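Local coordinates for tailspike protein (Acinetobacter phage vB_ApiP_P1, PDB 6E1R) that probably recognises and depolymerises the capsular polysaccharide of its Acinetobacter host, acting as the trimeric tailspike of the phage, at residues Lys219-Thr224 / Ile257-Thr262; Asp282-Leu287 / Tyr307-Thr312; Cys288-Ile293 / Val317-Gly322; Asn340-Val345 / Gly365-Ala370. All coordinates share one frame; numbering follows the deposited sequence.

The four contacts join successive coils of the tailspike's parallel beta-helix. Contacts 1 and 2 lie on one face, their centres 10 Å apart, and strands 257-259 and 281-284 are direct neighbours there, with F258 N and D282 O 2.7 Å apart in a probable hydrogen bond. Contact 4 continues the stack beyond contact 2, again with 10 Å between centres; A310 N comes within 3.1 Å of N340 O, another probable hydrogen bond. Contact 3 belongs to a different face, reached round a corner of the coil, and its L292 and V317 pack against N311 and I308 of contact 2. Contacts 1 and 4 are about 20 Å apart between centres. Contacts 1 and 2 also touch the second subunit.

Contact 1. Residues Lys219-Thr224 / Ile257-Thr262; sequences KCDFGT and IFRKGT
Strands 221-222 and 257-259, where D221 pairs with I257 and F222 with F258, are parallel neighbours from consecutive coils of the beta-helix. Three backbone bonds hold them in register: I257 N to C220 O, F222 N to I257 O at 2.9 Å, and R259 N to F222 O at 3.1 Å, the last almost straight at 169°. Both phenylalanines send their rings to the same face. With CG beside the backbone N in each, the rings lie nearly parallel, 7° apart, yet slid so far that they barely overlap. F222 CD1 meets F258 CE2 at 3.5 Å, CE2 lying over one face of the F222 ring; such flat apolar side chains suit the interior of a coil. On the face of D221 and I257 the contact is mixed, polar groups beside the isoleucine. D221 OD1 accepts from T224 N at 3.1 Å, an Asx motif, while D221 OD2 accepts from T224 OG1 at 2.7 Å; both oxygens use their syn lone pairs, so the carboxylate clamps the turn. T224 OG1 also receives a weak bond from R259 NH1 at 3.3 Å, at the guanidinium edge. G223 has a positive phi, which favours glycine, and its CA lies 3.6 Å from R259 O, where a CB would run into that oxygen. R259 NH2 has a stronger partner in E284, and K219 NZ bridges to D216 of the second subunit. F222 stacks on F200 of the preceding coil and F258 touches L283 of strand 281-284, while both phenylalanines pack on A236 of strand 235-239.

Contact 2. Residues Asp282-Leu287 / Tyr307-Thr312; sequences DLEQNL and YIEANT
Backbone bonds pair D282 and L283 in parallel with Y307 and I308: L283 N donates to Y307 O at 2.9 Å, and E309 N to L283 O at 3.1 Å. Further along, an asparagine side chain takes over. N311 OD1 receives both N286 N, at 2.9 Å and nearly along the C=O axis, and N286 ND2, at 3.2 Å from above the carbonyl plane. The two amides run side by side with planes 43° apart, a hydrogen-bonded pair of asparagines on successive coils, as is known at turns of parallel beta-helices; N311 ND2 goes on to P342 O, and N286 ND2 also reaches F258 O. Apolar contact is slight, L283 CB standing 4.4 Å from I308 CG1 on the inward face. The other face is acidic. E284 and E309 both place CG between the backbone N and the carbonyl carbon (chi1 65° and 58°), which sets the chains alongside each other and brings OE1 of E284 to 3.5 Å from OE2 of E309. D282 OD1 lies 3.4 Å from Y307 CB, while the tyrosine OH bonds to T274 of the second subunit. Gripped by two N-H groups of N286, the single oxygen N311 OD1 ties the two turns together beyond the paired residues.

Contact 3. Residues Cys288-Ile293 / Val317-Gly322; sequences CTEALI and VIKTLG
Parallel pairing just after stacked corners of the beta-helix joins L292 and I293 to V317-K319: each segment turns a corner, at L292 and at V317, and then enters the same parallel sheet. The corners stack on successive coils, so the coil bends at equivalent places. V317 O faces the corner at L292, accepting from I293 N at 3.0 Å and weakly from L292 N. Further along, K319 N donates to I293 O at 2.7 Å, an almost straight bond (162°). These bonds set I293 beside I318, their CA atoms 4.5 Å apart. Both branched side chains point to the same interior face, where beta-branching suits an extended backbone and fills the core. I318 holds CG1 anti to its backbone N (chi1 -177°), which places that carbon 4.0 Å from I293 CB, and the two chains pass at a slant. On the other side A291 CB touches K319 CB, also at 4.0 Å; the small alanine lets the aliphatic root of the lysine lie close. K319 then runs out fully extended, its NZ 4.5 Å from E290 OE1, too long for a salt bridge; E290 pairs with K294 instead. At the corner itself the leucine and valine bring apolar tips together, L292 CD1 and V317 CG1. Strand 316-320 lies between strands 293-297 and 346-350, with V317 touching I347, while I318 reaches I332 and F334 on strand 331-338 across the interior.

Contact 4. Residues Asn340-Val345 / Gly365-Ala370; sequences NRPCSV and GQLISA
R341 N donates to Q366 O at 2.6 Å, and at the far end A370 N donates to V345 O at 2.7 Å. Between these direct bonds the two chains part, and a water fills in: it donates to C343 O at 2.6 Å, accepts from I368 N at 3.0 Å and lies 2.9 Å from S369 OG. The segment N340-V345 has no regular strand structure, and a positive phi at R341 marks the turn. G365, within strand 364-367 and with a phi of 163°, lies next to N340; a CB there would clash with N340 N and, at these backbone angles, with the preceding carbonyl oxygen, so glycine suits the place. This is the loop between faces of the beta-helix, where one coil's turn rests on the end of the strand in the next. The side chains then divide. I368 keeps CG1 between its backbone N and carbonyl carbon (chi1 56°), directing that carbon at C343 O and leaving CG2 against R341 NE at 3.4 Å; the aliphatic chain and the arginine cross at about a right angle. R341 and Q366 run side by side with guanidinium and amide planes steeply turned, although the exact approach of their tips is doubtful. Buried P342 sets CD 3.7 Å from L367 CD2, a rigid ring against a leucine methyl. C343 SG and S369 OG lie 3.4 Å apart, small side chains that fit this close approach. P342 also leans on I308 and V317.

Contact 1. Residues Lys219-Thr224 / Ile257-Thr262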
loop_
_atom_site.group_PDB
_atom_site.type_symbol
_atom_site.label_atom_id
_atom_site.label_comp_id
_atom_site.label_asym_id
_atom_site.label_seq_id
_atom_site.Cartn_x
_atom_site.Cartn_y
_atom_site.Cartn_z
ATOM N N LYS A 219 4.508 -2.314 15.275
ATOM C CA LYS A 219 5.872 -1.954 15.662
ATOM C C LYS A 219 6.424 -2.912 16.716
ATOM O O LYS A 219 6.913 -2.510 17.775
ATOM C CB LYS A 219 5.959 -0.501 16.131
ATOM C CG LYS A 219 7.379 0.040 16.063
ATOM C CD LYS A 219 7.416 1.547 15.991
ATOM C CE LYS A 219 8.820 2.037 15.676
ATOM N NZ LYS A 219 8.840 3.475 15.301
ATOM N N CYS A 220 6.323 -4.201 16.420
ATOM C CA CYS A 220 6.931 -5.204 17.274
ATOM C C CYS A 220 8.394 -5.383 16.887
ATOM O O CYS A 220 8.836 -4.964 15.814
ATOM C CB CYS A 220 6.183 -6.531 17.165
ATOM S SG CYS A 220 4.488 -6.469 17.782
ATOM N N ASP A 221 9.153 -6.007 17.781
ATOM C CA ASP A 221 10.571 -6.235 17.554
ATOM C C ASP A 221 10.884 -7.702 17.800
ATOM O O ASP A 221 10.477 -8.265 18.821
ATOM C CB ASP A 221 11.429 -5.341 18.455
ATOM C CG ASP A 221 12.904 -5.415 18.114
ATOM O OD1 ASP A 221 13.495 -6.505 18.258
ATOM O OD2 ASP A 221 13.468 -4.384 17.690
ATOM N N PHE A 222 11.613 -8.311 16.867
ATOM C CA PHE A 222 11.971 -9.725 16.932
ATOM C C PHE A 222 13.489 -9.850 16.837
ATOM O O PHE A 222 14.060 -9.752 15.746
ATOM C CB PHE A 222 11.290 -10.519 15.821
ATOM C CG PHE A 222 9.795 -10.604 15.955
ATOM C CD1 PHE A 222 8.983 -9.584 15.489
ATOM C CD2 PHE A 222 9.203 -11.713 16.534
ATOM C CE1 PHE A 222 7.608 -9.665 15.604
ATOM C CE2 PHE A 222 7.829 -11.800 16.653
ATOM C CZ PHE A 222 7.030 -10.774 16.187
ATOM N N GLY A 223 14.136 -10.057 17.980
ATOM C CA GLY A 223 15.528 -10.455 18.021
ATOM C C GLY A 223 16.559 -9.350 17.969
ATOM O O GLY A 223 17.744 -9.651 17.784
ATOM N N THR A 224 16.165 -8.088 18.143
ATOM C CA THR A 224 17.161 -7.020 18.167
ATOM C C THR A 224 17.977 -7.079 19.450
ATOM O O THR A 224 19.212 -7.015 19.419
ATOM C CB THR A 224 16.492 -5.653 18.017
ATOM O OG1 THR A 224 15.736 -5.619 16.801
ATOM C CG2 THR A 224 17.541 -4.550 17.981
ATOM N N ILE A 257 10.293 -5.119 13.136
ATOM C CA ILE A 257 11.725 -5.269 12.907
ATOM C C ILE A 257 12.112 -6.718 13.168
ATOM O O ILE A 257 11.742 -7.288 14.201
ATOM C CB ILE A 257 12.551 -4.319 13.793
ATOM C CG1 ILE A 257 12.156 -2.865 13.530
ATOM C CG2 ILE A 257 14.036 -4.518 13.544
ATOM C CD1 ILE A 257 12.666 -1.896 14.573
ATOM N N PHE A 258 12.862 -7.307 12.237
ATOM C CA PHE A 258 13.344 -8.681 12.347
ATOM C C PHE A 258 14.854 -8.670 12.158
ATOM O O PHE A 258 15.338 -8.488 11.037
ATOM C CB PHE A 258 12.675 -9.587 11.313
ATOM C CG PHE A 258 11.175 -9.616 11.402
ATOM C CD1 PHE A 258 10.410 -8.639 10.786
ATOM C CD2 PHE A 258 10.529 -10.630 12.089
ATOM C CE1 PHE A 258 9.030 -8.665 10.863
ATOM C CE2 PHE A 258 9.149 -10.664 12.170
ATOM C CZ PHE A 258 8.398 -9.680 11.555
ATOM N N ARG A 259 15.598 -8.857 13.250
ATOM C CA ARG A 259 17.053 -8.808 13.230
ATOM C C ARG A 259 17.641 -10.057 13.872
ATOM O O ARG A 259 17.047 -10.652 14.776
ATOM C CB ARG A 259 17.604 -7.572 13.960
ATOM C CG ARG A 259 17.344 -6.249 13.274
ATOM C CD ARG A 259 18.149 -5.160 13.963
ATOM N NE ARG A 259 18.012 -3.865 13.307
ATOM C CZ ARG A 259 17.256 -2.873 13.760
ATOM N NH1 ARG A 259 16.574 -3.015 14.889
ATOM N NH2 ARG A 259 17.192 -1.732 13.091
ATOM N N LYS A 260 18.818 -10.449 13.376
ATOM C CA LYS A 260 19.693 -11.424 14.033
ATOM C C LYS A 260 19.043 -12.801 14.147
ATOM O O LYS A 260 19.124 -13.456 15.186
ATOM C CB LYS A 260 20.120 -10.932 15.417
ATOM C CG LYS A 260 20.821 -9.590 15.443
ATOM C CD LYS A 260 22.140 -9.628 14.704
ATOM C CE LYS A 260 22.775 -8.240 14.678
ATOM N NZ LYS A 260 23.073 -7.735 16.057
ATOM N N GLY A 261 18.394 -13.254 13.077
ATOM C CA GLY A 261 17.899 -14.618 13.050
ATOM C C GLY A 261 19.021 -15.608 12.802
ATOM O O GLY A 261 20.005 -15.307 12.131
ATOM N N THR A 262 18.870 -16.815 13.353
ATOM C CA THR A 262 19.915 -17.825 13.230
ATOM C C THR A 262 19.398 -19.210 12.870
ATOM O O THR A 262 20.209 -20.135 12.749
ATOM C CB THR A 262 20.733 -17.920 14.531
ATOM O OG1 THR A 262 19.853 -17.879 15.660
ATOM C CG2 THR A 262 21.729 -16.772 14.626
#

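Contact 2. Residues Asp282-Leu287 / Tyr307-Thr312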
loop_
_atom_site.group_PDB
_atom_site.type_symbol
_atom_site.label_atom_id
_atom_site.label_comp_id
_atom_site.label_asym_id
_atom_site.label_seq_id
_atom_site.Cartn_x
_atom_site.Cartn_y
_atom_site.Cartn_z
ATOM N N ASP A 282 11.183 -4.036 8.670
ATOM C CA ASP A 282 12.642 -3.988 8.609
ATOM C C ASP A 282 13.185 -5.390 8.847
ATOM O O ASP A 282 13.118 -5.904 9.968
ATOM C CB ASP A 282 13.188 -3.001 9.641
ATOM C CG ASP A 282 14.688 -2.818 9.544
ATOM O OD1 ASP A 282 15.288 -3.263 8.544
ATOM O OD2 ASP A 282 15.266 -2.229 10.481
ATOM N N LEU A 283 13.723 -6.006 7.798
ATOM C CA LEU A 283 14.318 -7.340 7.863
ATOM C C LEU A 283 15.796 -7.199 7.513
ATOM O O LEU A 283 16.167 -7.211 6.337
ATOM C CB LEU A 283 13.612 -8.325 6.920
ATOM C CG LEU A 283 12.186 -8.790 7.236
ATOM C CD1 LEU A 283 11.156 -7.700 6.963
ATOM C CD2 LEU A 283 11.858 -10.050 6.449
ATOM N N GLU A 284 16.643 -7.063 8.532
ATOM C CA GLU A 284 18.059 -6.826 8.300
ATOM C C GLU A 284 18.900 -7.544 9.345
ATOM O O GLU A 284 18.417 -7.921 10.416
ATOM C CB GLU A 284 18.396 -5.327 8.298
ATOM C CG GLU A 284 18.177 -4.621 9.623
ATOM C CD GLU A 284 18.679 -3.189 9.602
ATOM O OE1 GLU A 284 19.814 -2.965 9.130
ATOM O OE2 GLU A 284 17.944 -2.286 10.050
ATOM N N GLN A 285 20.174 -7.741 8.998
ATOM C CA GLN A 285 21.191 -8.269 9.909
ATOM C C GLN A 285 20.865 -9.682 10.390
ATOM O O GLN A 285 21.230 -10.068 11.502
ATOM C CB GLN A 285 21.402 -7.331 11.101
ATOM C CG GLN A 285 21.876 -5.942 10.706
ATOM C CD GLN A 285 22.058 -5.026 11.899
ATOM O OE1 GLN A 285 21.964 -5.455 13.048
ATOM N NE2 GLN A 285 22.322 -3.752 11.631
ATOM N N ASN A 286 20.186 -10.466 9.559
ATOM C CA ASN A 286 19.870 -11.842 9.903
ATOM C C ASN A 286 20.973 -12.784 9.427
ATOM O O ASN A 286 21.798 -12.441 8.577
ATOM C CB ASN A 286 18.529 -12.258 9.297
ATOM C CG ASN A 286 17.380 -11.410 9.796
ATOM O OD1 ASN A 286 16.774 -11.710 10.826
ATOM N ND2 ASN A 286 17.070 -10.343 9.068
ATOM N N LEU A 287 20.973 -13.988 9.991
ATOM C CA LEU A 287 21.940 -15.028 9.659
ATOM C C LEU A 287 21.228 -16.339 9.365
ATOM O O LEU A 287 21.706 -17.422 9.717
ATOM C CB LEU A 287 22.953 -15.212 10.787
ATOM C CG LEU A 287 23.838 -14.007 11.108
ATOM C CD1 LEU A 287 24.778 -14.325 12.258
ATOM C CD2 LEU A 287 24.619 -13.579 9.875
ATOM N N TYR A 307 12.715 -2.288 4.584
ATOM C CA TYR A 307 14.094 -2.669 4.317
ATOM C C TYR A 307 14.230 -4.184 4.315
ATOM O O TYR A 307 13.653 -4.871 5.163
ATOM C CB TYR A 307 15.061 -2.091 5.359
ATOM C CG TYR A 307 15.164 -0.586 5.365
ATOM C CD1 TYR A 307 14.175 0.191 5.949
ATOM C CD2 TYR A 307 16.265 0.057 4.814
ATOM C CE1 TYR A 307 14.267 1.563 5.965
ATOM C CE2 TYR A 307 16.366 1.433 4.827
ATOM C CZ TYR A 307 15.364 2.181 5.406
ATOM O OH TYR A 307 15.457 3.553 5.421
ATOM N N ILE A 308 14.994 -4.697 3.353
ATOM C CA ILE A 308 15.471 -6.076 3.375
ATOM C C ILE A 308 16.942 -6.035 2.991
ATOM O O ILE A 308 17.283 -6.031 1.803
ATOM C CB ILE A 308 14.669 -6.988 2.427
ATOM C CG1 ILE A 308 13.172 -6.927 2.743
ATOM C CG2 ILE A 308 15.163 -8.424 2.530
ATOM C CD1 ILE A 308 12.320 -7.795 1.847
ATOM N N GLU A 309 17.825 -5.976 3.985
ATOM C CA GLU A 309 19.233 -5.722 3.720
ATOM C C GLU A 309 20.090 -6.451 4.745
ATOM O O GLU A 309 19.584 -7.070 5.682
ATOM C CB GLU A 309 19.531 -4.217 3.727
ATOM C CG GLU A 309 19.184 -3.508 5.023
ATOM C CD GLU A 309 19.554 -2.036 4.992
ATOM O OE1 GLU A 309 19.865 -1.524 3.896
ATOM O OE2 GLU A 309 19.535 -1.391 6.062
ATOM N N ALA A 310 21.406 -6.392 4.530
ATOM C CA ALA A 310 22.401 -6.874 5.490
ATOM C C ALA A 310 22.207 -8.346 5.842
ATOM O O ALA A 310 22.461 -8.763 6.974
ATOM C CB ALA A 310 22.401 -6.017 6.759
ATOM N N ASN A 311 21.763 -9.151 4.877
ATOM C CA ASN A 311 21.616 -10.586 5.092
ATOM C C ASN A 311 22.589 -11.338 4.193
ATOM O O ASN A 311 22.178 -12.112 3.323
ATOM C CB ASN A 311 20.174 -11.019 4.829
ATOM C CG ASN A 311 19.170 -10.194 5.610
ATOM O OD1 ASN A 311 19.289 -10.041 6.826
ATOM N ND2 ASN A 311 18.188 -9.639 4.910
ATOM N N THR A 312 23.888 -11.118 4.415
ATOM C CA THR A 312 24.906 -11.595 3.486
ATOM C C THR A 312 25.018 -13.115 3.470
ATOM O O THR A 312 25.447 -13.690 2.464
ATOM C CB THR A 312 26.259 -10.981 3.845
ATOM O OG1 THR A 312 26.239 -10.557 5.213
ATOM C CG2 THR A 312 26.548 -9.778 2.966
#

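Contact 3. Residues Cys288-Ile293 / Val317-Gly322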
loop_
_atom_site.group_PDB
_atom_site.type_symbol
_atom_site.label_atom_id
_atom_site.label_comp_id
_atom_site.label_asym_id
_atom_site.label_seq_id
_atom_site.Cartn_x
_atom_site.Cartn_y
_atom_site.Cartn_z
ATOM N N CYS A 288 20.067 -16.260 8.718
ATOM C CA CYS A 288 19.292 -17.456 8.421
ATOM C C CYS A 288 20.029 -18.339 7.422
ATOM O O CYS A 288 20.722 -17.848 6.527
ATOM C CB CYS A 288 17.919 -17.074 7.873
ATOM S SG CYS A 288 16.927 -16.074 8.998
ATOM N N THR A 289 19.875 -19.655 7.578
ATOM C CA THR A 289 20.653 -20.584 6.767
ATOM C C THR A 289 20.018 -20.851 5.407
ATOM O O THR A 289 20.733 -21.193 4.459
ATOM C CB THR A 289 20.869 -21.903 7.512
ATOM O OG1 THR A 289 19.611 -22.440 7.936
ATOM C CG2 THR A 289 21.764 -21.684 8.727
ATOM N N GLU A 290 18.697 -20.731 5.285
ATOM C CA GLU A 290 18.029 -21.039 4.025
ATOM C C GLU A 290 17.354 -19.811 3.431
ATOM O O GLU A 290 17.681 -19.419 2.306
ATOM C CB GLU A 290 17.014 -22.170 4.218
ATOM C CG GLU A 290 17.631 -23.487 4.687
ATOM C CD GLU A 290 16.609 -24.596 4.759
ATOM O OE1 GLU A 290 15.595 -24.496 4.042
ATOM O OE2 GLU A 290 16.800 -25.552 5.541
ATOM N N ALA A 291 16.434 -19.186 4.158
ATOM C CA ALA A 291 15.734 -18.011 3.665
ATOM C C ALA A 291 15.272 -17.174 4.848
ATOM O O ALA A 291 15.324 -17.605 6.000
ATOM C CB ALA A 291 14.547 -18.399 2.781
ATOM N N LEU A 292 14.832 -15.949 4.551
ATOM C CA LEU A 292 14.215 -15.129 5.586
ATOM C C LEU A 292 12.766 -15.536 5.813
ATOM O O LEU A 292 12.287 -15.531 6.953
ATOM C CB LEU A 292 14.301 -13.648 5.219
ATOM C CG LEU A 292 15.699 -13.054 5.043
ATOM C CD1 LEU A 292 15.603 -11.566 4.764
ATOM C CD2 LEU A 292 16.560 -13.320 6.268
ATOM N N ILE A 293 12.056 -15.889 4.743
ATOM C CA ILE A 293 10.662 -16.311 4.809
ATOM C C ILE A 293 10.540 -17.606 4.019
ATOM O O ILE A 293 10.648 -17.599 2.786
ATOM C CB ILE A 293 9.705 -15.245 4.258
ATOM C CG1 ILE A 293 9.867 -13.929 5.021
ATOM C CG2 ILE A 293 8.266 -15.731 4.333
ATOM C CD1 ILE A 293 9.039 -12.799 4.460
ATOM N N VAL A 317 15.649 -14.497 0.121
ATOM C CA VAL A 317 14.818 -13.620 0.938
ATOM C C VAL A 317 13.492 -14.295 1.260
ATOM O O VAL A 317 13.060 -14.331 2.416
ATOM C CB VAL A 317 14.607 -12.266 0.237
ATOM C CG1 VAL A 317 13.582 -11.435 0.991
ATOM C CG2 VAL A 317 15.924 -11.518 0.127
ATOM N N ILE A 318 12.832 -14.844 0.245
ATOM C CA ILE A 318 11.586 -15.573 0.427
ATOM C C ILE A 318 11.636 -16.826 -0.439
ATOM O O ILE A 318 12.107 -16.788 -1.581
ATOM C CB ILE A 318 10.358 -14.698 0.092
ATOM C CG1 ILE A 318 9.061 -15.463 0.359
ATOM C CG2 ILE A 318 10.419 -14.198 -1.350
ATOM C CD1 ILE A 318 7.830 -14.585 0.387
ATOM N N LYS A 319 11.171 -17.942 0.117
ATOM C CA LYS A 319 11.177 -19.234 -0.563
ATOM C C LYS A 319 9.815 -19.886 -0.374
ATOM O O LYS A 319 9.457 -20.268 0.745
ATOM C CB LYS A 319 12.291 -20.133 -0.030
ATOM C CG LYS A 319 12.334 -21.510 -0.672
ATOM C CD LYS A 319 13.486 -22.338 -0.131
ATOM C CE LYS A 319 13.543 -23.704 -0.791
ATOM N NZ LYS A 319 14.734 -24.484 -0.355
ATOM N N THR A 320 9.060 -20.013 -1.460
ATOM C CA THR A 320 7.736 -20.614 -1.412
ATOM C C THR A 320 7.822 -22.119 -1.639
ATOM O O THR A 320 8.662 -22.607 -2.400
ATOM C CB THR A 320 6.813 -19.984 -2.457
ATOM O OG1 THR A 320 7.473 -19.959 -3.730
ATOM C CG2 THR A 320 6.438 -18.564 -2.052
ATOM N N LEU A 321 6.936 -22.852 -0.969
ATOM C CA LEU A 321 6.893 -24.304 -1.031
ATOM C C LEU A 321 5.460 -24.762 -1.262
ATOM O O LEU A 321 4.516 -23.968 -1.235
ATOM C CB LEU A 321 7.448 -24.935 0.254
ATOM C CG LEU A 321 8.944 -24.782 0.524
ATOM C CD1 LEU A 321 9.268 -25.165 1.956
ATOM C CD2 LEU A 321 9.732 -25.645 -0.442
ATOM N N GLY A 322 5.303 -26.061 -1.476
ATOM C CA GLY A 322 3.998 -26.674 -1.611
ATOM C C GLY A 322 3.769 -27.224 -3.008
ATOM O O GLY A 322 4.685 -27.352 -3.826
#

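Contact 4. Residues Asn340-Val345 / Gly365-Ala370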
loop_
_atom_site.group_PDB
_atom_site.type_symbol
_atom_site.label_atom_id
_atom_site.label_comp_id
_atom_site.label_asym_id
_atom_site.label_seq_id
_atom_site.Cartn_x
_atom_site.Cartn_y
_atom_site.Cartn_z
ATOM N N ASN A 340 19.747 -3.296 0.244
ATOM C CA ASN A 340 21.209 -3.276 0.184
ATOM C C ASN A 340 21.718 -4.649 0.609
ATOM O O ASN A 340 21.844 -4.933 1.802
ATOM C CB ASN A 340 21.763 -2.171 1.075
ATOM C CG ASN A 340 23.258 -1.988 0.913
ATOM O OD1 ASN A 340 23.860 -2.510 -0.024
ATOM N ND2 ASN A 340 23.864 -1.242 1.829
ATOM N N ARG A 341 22.017 -5.508 -0.375
ATOM C CA ARG A 341 22.427 -6.886 -0.114
ATOM C C ARG A 341 21.365 -7.649 0.666
ATOM O O ARG A 341 21.583 -8.004 1.832
ATOM C CB ARG A 341 23.770 -6.951 0.620
ATOM C CG ARG A 341 24.930 -6.287 -0.095
ATOM C CD ARG A 341 26.167 -6.287 0.787
ATOM N NE ARG A 341 27.374 -6.622 0.033
ATOM C CZ ARG A 341 28.183 -5.746 -0.553
ATOM N NH1 ARG A 341 27.924 -4.447 -0.498
ATOM N NH2 ARG A 341 29.253 -6.181 -1.206
ATOM N N PRO A 342 20.210 -7.932 0.058
ATOM C CA PRO A 342 19.142 -8.616 0.803
ATOM C C PRO A 342 19.406 -10.092 1.035
ATOM O O PRO A 342 18.822 -10.664 1.964
ATOM C CB PRO A 342 17.911 -8.407 -0.087
ATOM C CG PRO A 342 18.473 -8.306 -1.464
ATOM C CD PRO A 342 19.808 -7.619 -1.324
ATOM N N CYS A 343 20.251 -10.728 0.230
ATOM C CA CYS A 343 20.515 -12.158 0.344
ATOM C C CYS A 343 21.782 -12.474 -0.445
ATOM O O CYS A 343 22.487 -11.571 -0.904
ATOM C CB CYS A 343 19.318 -12.977 -0.147
ATOM S SG CYS A 343 18.797 -12.547 -1.811
ATOM N N SER A 344 22.066 -13.767 -0.614
ATOM C CA SER A 344 23.304 -14.205 -1.238
ATOM C C SER A 344 23.124 -14.998 -2.527
ATOM O O SER A 344 24.075 -15.070 -3.313
ATOM C CB SER A 344 24.129 -15.051 -0.256
ATOM O OG SER A 344 23.431 -16.221 0.121
ATOM N N VAL A 345 21.953 -15.587 -2.770
ATOM C CA VAL A 345 21.745 -16.374 -3.983
ATOM C C VAL A 345 20.678 -15.731 -4.862
ATOM O O VAL A 345 20.942 -15.379 -6.017
ATOM C CB VAL A 345 21.370 -17.828 -3.642
ATOM C CG1 VAL A 345 21.214 -18.647 -4.912
ATOM C CG2 VAL A 345 22.422 -18.445 -2.735
ATOM N N GLY A 365 18.878 -0.549 -4.063
ATOM C CA GLY A 365 19.932 -1.156 -3.278
ATOM C C GLY A 365 21.006 -1.758 -4.164
ATOM O O GLY A 365 21.072 -1.496 -5.365
ATOM N N GLN A 366 21.843 -2.580 -3.534
ATOM C CA GLN A 366 22.971 -3.234 -4.183
ATOM C C GLN A 366 22.849 -4.739 -3.985
ATOM O O GLN A 366 22.490 -5.202 -2.898
ATOM C CB GLN A 366 24.302 -2.719 -3.624
ATOM C CG GLN A 366 25.529 -3.441 -4.150
ATOM C CD GLN A 366 26.817 -2.891 -3.571
ATOM O OE1 GLN A 366 27.259 -3.308 -2.500
ATOM N NE2 GLN A 366 27.430 -1.949 -4.281
ATOM N N LEU A 367 23.154 -5.500 -5.033
ATOM C CA LEU A 367 22.926 -6.939 -5.053
ATOM C C LEU A 367 24.242 -7.706 -5.072
ATOM O O LEU A 367 25.136 -7.399 -5.868
ATOM C CB LEU A 367 22.079 -7.332 -6.265
ATOM C CG LEU A 367 20.642 -6.813 -6.262
ATOM C CD1 LEU A 367 19.911 -7.247 -7.522
ATOM C CD2 LEU A 367 19.908 -7.290 -5.020
ATOM N N ILE A 368 24.351 -8.696 -4.192
ATOM C CA ILE A 368 25.372 -9.732 -4.282
ATOM C C ILE A 368 24.749 -11.065 -4.691
ATOM O O ILE A 368 25.329 -12.124 -4.454
ATOM C CB ILE A 368 26.154 -9.873 -2.965
ATOM C CG1 ILE A 368 25.197 -10.137 -1.804
ATOM C CG2 ILE A 368 26.990 -8.634 -2.698
ATOM C CD1 ILE A 368 25.891 -10.476 -0.512
ATOM N N SER A 369 23.567 -11.020 -5.300
ATOM C CA SER A 369 22.800 -12.218 -5.605
ATOM C C SER A 369 22.033 -11.994 -6.901
ATOM O O SER A 369 22.129 -10.938 -7.532
ATOM C CB SER A 369 21.840 -12.554 -4.461
ATOM O OG SER A 369 20.821 -11.573 -4.354
ATOM N N ALA A 370 21.262 -13.002 -7.294
ATOM C CA ALA A 370 20.329 -12.855 -8.396
ATOM C C ALA A 370 19.017 -12.268 -7.883
ATOM O O ALA A 370 18.788 -12.146 -6.678
ATOM C CB ALA A 370 20.091 -14.198 -9.087
HETATM O O HOH W 1 22.006 -9.635 -2.590
#